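Heme-binding protein A / AI-2 binding protein A (Helicobacter pylori SS1, PDB 6OFQ) binds peptides in the periplasm and probably delivers them to an ABC transporter, as a type II substrate-binding protein of the family 5 class. Local coordinates at residues D45-T50 with F123-D128; H151-I156 with A173-N178. One frame throughout, in Å; residues are numbered along the deposited sequence.

Overall arrangement
Both contacts lie on the same side of the chain's centre, contact 1 about 15 Å from it and contact 2 about 19 Å, with about 14 Å between their own centres. They follow one another along the chain, and helix 116-127 connects them. One side of this helix sends R125 and Q126 to the loop at 45-50; another, through F123 and M127, packs on strand 153-160. There M127 CE approaches I156 CD1 to 3.6 Å, while M127 SD lies 3.8 Å from I153 CG2. The polar tie of contact 1 and the apolar cluster of contact 2 thus share one helix, which lies between the loop and the five-stranded antiparallel sheet.

Contact 1 of 2, residues D45-T50 with F123-D128; sequences DPALVT and FERQMD
D45 and R125 meet end-on, each side chain reaching out from its own segment to close a salt bridge with two parallel bonds. R125 NH1 lies 2.7 Å from D45 OD2, and R125 NH2 donates to D45 OD1 at 3.0 Å, almost straight at 178°. Both oxygens use their syn lone pairs, and the carboxylate and guanidinium planes are only 15° apart, so the two flat groups fit edge to edge. Arginine suits the place because it offers two N-H groups in one plane at the end of a long arm. That arm is extended from CG to NE, and its NE is held by S122 O, which limits rotation of the head. Aspartate is equally fitting: Y134 OH bonds to OD2, while the backbone N of A47 reaches OD1 at 3.1 Å from above the carboxylate plane. Two donors therefore grip OD1, and the charge of R125, together with these neutral donors, probably stabilises the ionised acid.

Beside this tight pairing, the small methyl of A47 lets the helix come close, its CB 3.4 Å from R125 NH2 and 3.7 Å from Q126 NE2. The packing is looser beyond it, where a water sits between the backbone of the loop and the Q126 side chain. It lies 2.9 Å from A47 O and 2.8 Å from Q126 OE1, linking the loop to the glutamine amide. The other end of that amide turns elsewhere, NE2 bonding to S122 O and F183 O, so both amide atoms have partners in this buried setting. The D45-to-A47 bond makes an Asx turn, here combined with a bidentate Asp-Arg salt bridge that joins the loop after strand 32-37 to helix 116-127 of a family 5 solute-binding protein.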
loop_
_atom_site.group_PDB
_atom_site.type_symbol
_atom_site.label_atom_id
_atom_site.label_comp_id
_atom_site.label_asym_id
_atom_site.label_seq_id
_atom_site.Cartn_x
_atom_site.Cartn_y
_atom_site.Cartn_z
ATOM N N ASP A 45 3.341 -6.498 -12.596
ATOM C CA ASP A 45 4.710 -6.368 -12.037
ATOM C C ASP A 45 4.606 -5.417 -10.836
ATOM O O ASP A 45 4.453 -4.213 -11.010
ATOM C CB ASP A 45 5.697 -5.827 -13.086
ATOM C CG ASP A 45 7.102 -5.664 -12.570
ATOM O OD1 ASP A 45 7.365 -5.772 -11.348
ATOM O OD2 ASP A 45 8.038 -5.514 -13.394
ATOM N N PRO A 46 4.692 -5.957 -9.620
ATOM C CA PRO A 46 4.444 -5.130 -8.432
ATOM C C PRO A 46 5.466 -4.055 -8.186
ATOM O O PRO A 46 5.179 -3.113 -7.437
ATOM C CB PRO A 46 4.415 -6.123 -7.288
ATOM C CG PRO A 46 5.299 -7.167 -7.790
ATOM C CD PRO A 46 5.050 -7.328 -9.244
ATOM N N ALA A 47 6.662 -4.160 -8.796
ATOM C CA ALA A 47 7.634 -3.104 -8.709
ATOM C C ALA A 47 7.268 -1.856 -9.470
ATOM O O ALA A 47 7.804 -0.811 -9.161
ATOM C CB ALA A 47 9.046 -3.532 -9.070
ATOM N N LEU A 48 6.297 -1.934 -10.378
ATOM C CA LEU A 48 5.929 -0.785 -11.174
ATOM C C LEU A 48 4.754 0.015 -10.611
ATOM O O LEU A 48 4.383 1.055 -11.175
ATOM C CB LEU A 48 5.513 -1.311 -12.579
ATOM C CG LEU A 48 6.669 -1.926 -13.359
ATOM C CD1 LEU A 48 6.095 -2.327 -14.721
ATOM C CD2 LEU A 48 7.881 -1.058 -13.526
ATOM N N VAL A 49 4.122 -0.501 -9.571
ATOM C CA VAL A 49 2.888 0.098 -9.022
ATOM C C VAL A 49 3.070 0.260 -7.515
ATOM O O VAL A 49 4.003 -0.306 -6.957
ATOM C CB VAL A 49 1.671 -0.740 -9.435
ATOM C CG1 VAL A 49 1.357 -0.611 -10.920
ATOM C CG2 VAL A 49 1.828 -2.170 -9.043
ATOM N N THR A 50 2.102 0.960 -6.897
ATOM C CA THR A 50 2.223 1.181 -5.446
ATOM C C THR A 50 0.961 0.894 -4.660
ATOM O O THR A 50 0.949 1.098 -3.443
ATOM C CB THR A 50 2.599 2.661 -5.168
ATOM O OG1 THR A 50 1.512 3.466 -5.606
ATOM C CG2 THR A 50 3.915 3.098 -5.835
ATOM N N PHE A 123 16.096 -7.283 -8.216
ATOM C CA PHE A 123 16.624 -6.113 -7.527
ATOM C C PHE A 123 17.451 -5.219 -8.435
ATOM O O PHE A 123 17.299 -4.016 -8.433
ATOM C CB PHE A 123 17.466 -6.519 -6.298
ATOM C CG PHE A 123 16.682 -6.957 -5.073
ATOM C CD1 PHE A 123 15.936 -8.117 -5.066
ATOM C CD2 PHE A 123 16.778 -6.234 -3.907
ATOM C CE1 PHE A 123 15.148 -8.463 -3.991
ATOM C CE2 PHE A 123 16.047 -6.612 -2.830
ATOM C CZ PHE A 123 15.342 -7.770 -2.827
ATOM N N GLU A 124 18.403 -5.819 -9.176
ATOM C CA GLU A 124 19.318 -5.058 -9.994
ATOM C C GLU A 124 18.645 -4.245 -11.098
ATOM O O GLU A 124 19.101 -3.153 -11.423
ATOM C CB GLU A 124 20.467 -5.837 -10.596
ATOM C CG GLU A 124 21.441 -6.408 -9.590
ATOM C CD GLU A 124 22.541 -7.219 -10.299
ATOM O OE1 GLU A 124 22.333 -7.782 -11.388
ATOM O OE2 GLU A 124 23.561 -7.346 -9.595
ATOM N N ARG A 125 17.510 -4.724 -11.571
ATOM C CA ARG A 125 16.792 -3.979 -12.561
ATOM C C ARG A 125 16.338 -2.628 -12.043
ATOM O O ARG A 125 16.133 -1.685 -12.823
ATOM C CB ARG A 125 15.631 -4.813 -13.059
ATOM C CG ARG A 125 14.476 -4.964 -12.064
ATOM C CD ARG A 125 13.515 -6.063 -12.465
ATOM N NE ARG A 125 12.412 -6.202 -11.517
ATOM C CZ ARG A 125 11.126 -6.010 -11.750
ATOM N NH1 ARG A 125 10.691 -5.675 -12.955
ATOM N NH2 ARG A 125 10.243 -6.213 -10.781
ATOM N N GLN A 126 16.082 -2.526 -10.740
ATOM C CA GLN A 126 15.657 -1.286 -10.107
ATOM C C GLN A 126 16.840 -0.448 -9.698
ATOM O O GLN A 126 16.754 0.783 -9.740
ATOM C CB GLN A 126 14.754 -1.615 -8.908
ATOM C CG GLN A 126 13.686 -2.653 -9.227
ATOM C CD GLN A 126 12.629 -2.858 -8.142
ATOM O OE1 GLN A 126 12.033 -1.858 -7.707
ATOM N NE2 GLN A 126 12.400 -4.108 -7.701
ATOM N N MET A 127 17.914 -1.101 -9.284
ATOM C CA MET A 127 19.111 -0.419 -8.759
ATOM C C MET A 127 19.941 0.246 -9.874
ATOM O O MET A 127 20.516 1.309 -9.623
ATOM C CB MET A 127 19.979 -1.440 -8.039
ATOM C CG MET A 127 21.058 -0.774 -7.216
ATOM S SD MET A 127 21.634 -1.895 -5.965
ATOM C CE MET A 127 22.276 -3.249 -6.859
ATOM N N ASP A 128 20.041 -0.427 -11.016
ATOM C CA ASP A 128 20.945 -0.019 -12.111
ATOM C C ASP A 128 20.065 0.335 -13.313
ATOM O O ASP A 128 19.477 -0.550 -13.921
ATOM C CB ASP A 128 21.860 -1.227 -12.416
ATOM C CG ASP A 128 22.872 -0.956 -13.522
ATOM O OD1 ASP A 128 22.720 0.043 -14.237
ATOM O OD2 ASP A 128 23.781 -1.803 -13.641
HETATM O O HOH W 1 9.819 -0.209 -7.121
#

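Contact 2 of 2, residues H151-I156 with A173-N178; sequences HIIKSI and APFLAN
F175 brings the CD1, CE1 and CZ atoms of its ring against two successive isoleucines, I152 and I153, both approaching obliquely, just where the chain leaves helix 149-152. I152 brings its CG2 branch, which stands 4.0 Å from F175 CD1; this methyl is anti to the backbone N of I152, and the I152 and F175 side chains run antiparallel past one another. I153 lies roughly perpendicular to F175. Its first bond does not aim at the ring, but the long branch swings nearer, setting CG1 3.9 Å from F175 CE1 and its CD1 4.0 Å from the same ring carbon. Branched aliphatic chains suit this place, since they offer several methyl and methylene groups to a broad ring without polar atoms to satisfy.

Helix 149-152 is followed directly by strand 153-160, which forms a hairpin with 163-168 at the edge of a five-stranded antiparallel sheet. A classic beta bulge sets K154 and S155 opposite T167 as the chain turns its corner. The sheet probably belongs to the extra domain found in family 5 peptide-binding proteins. On the other segment, F175 lies in the short helix 175-178, where N178 N bonds to P174 O. With CG anti to the backbone N (chi1 -168°), the ring leaves this helix and enters the apolar layer over the sheet, where it forms edge-to-face stacks with Y92 and F166 and touches L168. Further along the helix, A177 and N178 pack on I432.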
loop_
_atom_site.group_PDB
_atom_site.type_symbol
_atom_site.label_atom_id
_atom_site.label_comp_id
_atom_site.label_asym_id
_atom_site.label_seq_id
_atom_site.Cartn_x
_atom_site.Cartn_y
_atom_site.Cartn_z
ATOM N N HIS A 151 20.530 4.288 -2.498
ATOM C CA HIS A 151 21.358 4.847 -1.449
ATOM C C HIS A 151 21.642 3.851 -0.340
ATOM O O HIS A 151 22.647 4.009 0.368
ATOM C CB HIS A 151 20.727 6.109 -0.863
ATOM C CG HIS A 151 20.466 7.139 -1.918
ATOM N ND1 HIS A 151 21.460 7.576 -2.767
ATOM C CD2 HIS A 151 19.316 7.714 -2.343
ATOM C CE1 HIS A 151 20.938 8.408 -3.650
ATOM N NE2 HIS A 151 19.649 8.535 -3.388
ATOM N N ILE A 152 20.672 3.003 -0.035
ATOM C CA ILE A 152 20.770 2.042 1.075
ATOM C C ILE A 152 21.713 0.905 0.739
ATOM O O ILE A 152 22.574 0.509 1.535
ATOM C CB ILE A 152 19.374 1.515 1.420
ATOM C CG1 ILE A 152 18.510 2.639 2.013
ATOM C CG2 ILE A 152 19.379 0.343 2.382
ATOM C CD1 ILE A 152 17.029 2.315 2.157
ATOM N N ILE A 153 21.530 0.318 -0.431
ATOM C CA ILE A 153 22.283 -0.866 -0.845
ATOM C C ILE A 153 23.563 -0.473 -1.564
ATOM O O ILE A 153 23.552 0.274 -2.555
ATOM C CB ILE A 153 21.427 -1.791 -1.755
ATOM C CG1 ILE A 153 20.184 -2.268 -1.013
ATOM C CG2 ILE A 153 22.301 -2.902 -2.310
ATOM C CD1 ILE A 153 19.196 -2.992 -1.907
ATOM N N LYS A 154 24.696 -0.890 -0.982
ATOM C CA LYS A 154 26.024 -0.764 -1.631
ATOM C C LYS A 154 26.233 -1.819 -2.696
ATOM O O LYS A 154 26.687 -1.500 -3.793
ATOM C CB LYS A 154 27.119 -0.684 -0.574
ATOM C CG LYS A 154 28.549 -0.621 -1.140
ATOM C CD LYS A 154 29.590 -0.519 -0.029
ATOM C CE LYS A 154 30.948 -0.358 -0.693
ATOM N NZ LYS A 154 31.895 0.080 0.367
ATOM N N SER A 155 25.989 -3.077 -2.357
ATOM C CA SER A 155 26.108 -4.168 -3.292
ATOM C C SER A 155 25.184 -5.321 -2.991
ATOM O O SER A 155 24.739 -5.487 -1.855
ATOM C CB SER A 155 27.549 -4.670 -3.286
ATOM O OG SER A 155 27.945 -5.150 -2.030
ATOM N N ILE A 156 24.866 -6.028 -4.071
ATOM C CA ILE A 156 24.191 -7.300 -4.050
ATOM C C ILE A 156 25.019 -8.320 -4.775
ATOM O O ILE A 156 25.347 -8.079 -5.937
ATOM C CB ILE A 156 22.771 -7.250 -4.642
ATOM C CG1 ILE A 156 22.073 -5.958 -4.262
ATOM C CG2 ILE A 156 22.017 -8.517 -4.340
ATOM C CD1 ILE A 156 20.708 -5.811 -4.947
ATOM N N ALA A 173 17.460 -0.065 9.888
ATOM C CA ALA A 173 16.604 -0.861 10.748
ATOM C C ALA A 173 15.443 -1.516 9.994
ATOM O O ALA A 173 15.204 -2.688 10.241
ATOM C CB ALA A 173 16.111 -0.067 11.961
ATOM N N PRO A 174 14.768 -0.803 9.100
ATOM C CA PRO A 174 13.669 -1.449 8.336
ATOM C C PRO A 174 14.052 -2.417 7.269
ATOM O O PRO A 174 13.164 -3.020 6.674
ATOM C CB PRO A 174 12.950 -0.261 7.679
ATOM C CG PRO A 174 13.452 0.942 8.383
ATOM C CD PRO A 174 14.825 0.652 8.840
ATOM N N PHE A 175 15.341 -2.637 6.999
ATOM C CA PHE A 175 15.715 -3.368 5.773
ATOM C C PHE A 175 15.137 -4.766 5.717
ATOM O O PHE A 175 14.629 -5.166 4.660
ATOM C CB PHE A 175 17.255 -3.390 5.621
ATOM C CG PHE A 175 17.753 -3.852 4.257
ATOM C CD1 PHE A 175 17.527 -3.104 3.122
ATOM C CD2 PHE A 175 18.298 -5.138 4.122
ATOM C CE1 PHE A 175 17.991 -3.583 1.905
ATOM C CE2 PHE A 175 18.738 -5.629 2.902
ATOM C CZ PHE A 175 18.544 -4.848 1.803
ATOM N N LEU A 176 15.207 -5.562 6.786
ATOM C CA LEU A 176 14.699 -6.910 6.734
ATOM C C LEU A 176 13.217 -6.902 6.407
ATOM O O LEU A 176 12.789 -7.663 5.516
ATOM C CB LEU A 176 14.966 -7.663 8.027
ATOM C CG LEU A 176 14.589 -9.136 8.015
ATOM C CD1 LEU A 176 15.417 -9.968 7.085
ATOM C CD2 LEU A 176 14.642 -9.662 9.444
ATOM N N ALA A 177 12.424 -6.044 7.055
ATOM C CA ALA A 177 10.991 -5.987 6.786
ATOM C C ALA A 177 10.704 -5.474 5.369
ATOM O O ALA A 177 9.816 -5.982 4.661
ATOM C CB ALA A 177 10.338 -5.036 7.778
ATOM N N ASN A 178 11.561 -4.593 4.873
ATOM C CA ASN A 178 11.449 -4.069 3.521
ATOM C C ASN A 178 11.456 -5.210 2.488
ATOM O O ASN A 178 10.789 -5.202 1.419
ATOM C CB ASN A 178 12.513 -3.073 3.112
ATOM C CG ASN A 178 12.405 -1.768 3.836
ATOM O OD1 ASN A 178 11.374 -1.402 4.410
ATOM N ND2 ASN A 178 13.519 -1.064 3.756
#